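Local coordinates for endoribonuclease MazF4 (Mycobacterium tuberculosis, PDB 5XE2), which cleaves single-stranded mRNA within the sequence UCGCU as the toxin of a type II toxin-antitoxin pair, and is neutralised by its antitoxin MazE4, at residues G64-D69 with N92-A97. Residues are numbered along the deposited sequence; the frame is centred on the assembly and turned at random.
Sequences GYVNAD and NKINTA
Where Ala68 meets Ala97, the backbones of 64-69 and 92-97 come nearest, their CA atoms 6.0 Å apart. Residues 65-67 are extended, the chain then turns a corner at Ala68 and Asp69, and 92-97 is an inner part of helix 88-101. With a methyl on each side, the corner and the helix come to 3.8 Å between Ala68 CB and Ala97 CB, and the Ala68 methyl also lies 3.9 Å from Ala97 C. This is the C-terminal helix of the SH3-like MazF fold packing on its antiparallel sheet, a buried meeting of apolar side chains. Farther back along the strand longer side chains meet: Val66 CG2 lies 4.1 Å from Ile94 CD1, the two side chains crossing at about a right angle. Ile94 CG1 stands anti to its carbonyl carbon (chi1 -68°), and the extended chi2 of 158° carries CD1 on to the valine. Val54 of the adjoining strand 53-55 also touches Ala97, while Val41 and Leu43 of strand 37-44 also touch Val66. At the corner, a weak hydrogen bond from Asp69 N to Asn67 OD1 (3.0 Å) closes an Asx turn, and Asp69 O accepts one from Arg31 of the second subunit.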
loop_
_atom_site.group_PDB
_atom_site.type_symbol
_atom_site.label_atom_id
_atom_site.label_comp_id
_atom_site.label_asym_id
_atom_site.label_seq_id
_atom_site.Cartn_x
_atom_site.Cartn_y
_atom_site.Cartn_z
ATOM N N GLY A 64 -16.770 12.828 1.493
ATOM C CA GLY A 64 -15.913 12.129 2.448
ATOM C C GLY A 64 -14.424 12.281 2.183
ATOM O O GLY A 64 -13.984 13.271 1.582
ATOM N N TYR A 65 -13.649 11.306 2.668
ATOM C CA TYR A 65 -12.203 11.443 2.802
ATOM C C TYR A 65 -11.513 10.153 2.413
ATOM O O TYR A 65 -12.037 9.072 2.681
ATOM C CB TYR A 65 -11.822 11.788 4.255
ATOM C CG TYR A 65 -12.507 13.032 4.767
ATOM C CD1 TYR A 65 -13.828 12.971 5.225
ATOM C CD2 TYR A 65 -11.861 14.274 4.770
ATOM C CE1 TYR A 65 -14.487 14.100 5.670
ATOM C CE2 TYR A 65 -12.514 15.418 5.226
ATOM C CZ TYR A 65 -13.831 15.320 5.670
ATOM O OH TYR A 65 -14.526 16.419 6.128
ATOM N N VAL A 66 -10.336 10.276 1.802
ATOM C CA VAL A 66 -9.486 9.130 1.495
ATOM C C VAL A 66 -8.484 8.957 2.636
ATOM O O VAL A 66 -7.770 9.904 2.983
ATOM C CB VAL A 66 -8.762 9.311 0.135
ATOM C CG1 VAL A 66 -7.691 8.251 -0.078
ATOM C CG2 VAL A 66 -9.775 9.290 -1.004
ATOM N N ASN A 67 -8.462 7.765 3.235
ATOM C CA ASN A 67 -7.432 7.400 4.222
ATOM C C ASN A 67 -6.279 6.648 3.531
ATOM O O ASN A 67 -6.346 5.427 3.329
ATOM C CB ASN A 67 -8.052 6.573 5.350
ATOM C CG ASN A 67 -7.023 6.084 6.368
ATOM O OD1 ASN A 67 -5.861 6.482 6.353
ATOM N ND2 ASN A 67 -7.458 5.196 7.253
ATOM N N ALA A 68 -5.229 7.385 3.171
ATOM C CA ALA A 68 -4.058 6.811 2.480
ATOM C C ALA A 68 -3.163 5.965 3.381
ATOM O O ALA A 68 -2.274 5.282 2.875
ATOM C CB ALA A 68 -3.236 7.905 1.808
ATOM N N ASP A 69 -3.376 6.012 4.700
ATOM C CA ASP A 69 -2.705 5.078 5.619
ATOM C C ASP A 69 -3.220 3.644 5.513
ATOM O O ASP A 69 -2.492 2.712 5.850
ATOM C CB ASP A 69 -2.806 5.551 7.082
ATOM C CG ASP A 69 -1.930 6.758 7.373
ATOM O OD1 ASP A 69 -0.830 6.856 6.794
ATOM O OD2 ASP A 69 -2.329 7.608 8.189
ATOM N N ASN A 92 -3.714 13.862 -7.418
ATOM C CA ASN A 92 -2.384 14.417 -7.129
ATOM C C ASN A 92 -2.135 14.585 -5.644
ATOM O O ASN A 92 -1.037 14.312 -5.174
ATOM C CB ASN A 92 -2.162 15.761 -7.844
ATOM C CG ASN A 92 -1.823 15.600 -9.318
ATOM O OD1 ASN A 92 -1.294 14.573 -9.745
ATOM N ND2 ASN A 92 -2.115 16.625 -10.102
ATOM N N LYS A 93 -3.154 15.035 -4.912
ATOM C CA LYS A 93 -3.106 15.082 -3.444
ATOM C C LYS A 93 -2.962 13.677 -2.872
ATOM O O LYS A 93 -2.212 13.466 -1.928
ATOM C CB LYS A 93 -4.371 15.718 -2.857
ATOM C CG LYS A 93 -4.591 17.177 -3.218
ATOM C CD LYS A 93 -5.899 17.682 -2.625
ATOM C CE LYS A 93 -6.372 18.948 -3.304
ATOM N NZ LYS A 93 -7.695 19.397 -2.775
ATOM N N ILE A 94 -3.695 12.727 -3.449
ATOM C CA ILE A 94 -3.606 11.330 -3.028
ATOM C C ILE A 94 -2.202 10.777 -3.264
ATOM O O ILE A 94 -1.690 10.058 -2.413
ATOM C CB ILE A 94 -4.700 10.450 -3.681
ATOM C CG1 ILE A 94 -6.070 10.847 -3.127
ATOM C CG2 ILE A 94 -4.443 8.961 -3.427
ATOM C CD1 ILE A 94 -7.229 10.460 -4.014
ATOM N N ASN A 95 -1.566 11.131 -4.385
ATOM C CA ASN A 95 -0.181 10.691 -4.628
ATOM C C ASN A 95 0.768 11.125 -3.522
ATOM O O ASN A 95 1.610 10.344 -3.084
ATOM C CB ASN A 95 0.361 11.210 -5.954
ATOM C CG ASN A 95 -0.389 10.670 -7.152
ATOM O OD1 ASN A 95 -1.023 9.607 -7.099
ATOM N ND2 ASN A 95 -0.311 11.398 -8.250
ATOM N N THR A 96 0.629 12.372 -3.080
ATOM C CA THR A 96 1.482 12.915 -2.021
ATOM C C THR A 96 1.190 12.213 -0.701
ATOM O O THR A 96 2.118 11.848 0.022
ATOM C CB THR A 96 1.287 14.438 -1.874
ATOM O OG1 THR A 96 1.533 15.053 -3.142
ATOM C CG2 THR A 96 2.248 15.024 -0.837
ATOM N N ALA A 97 -0.100 12.024 -0.411
ATOM C CA ALA A 97 -0.543 11.337 0.801
ATOM C C ALA A 97 -0.006 9.891 0.890
ATOM O O ALA A 97 0.489 9.461 1.941
ATOM C CB ALA A 97 -2.063 11.354 0.876
#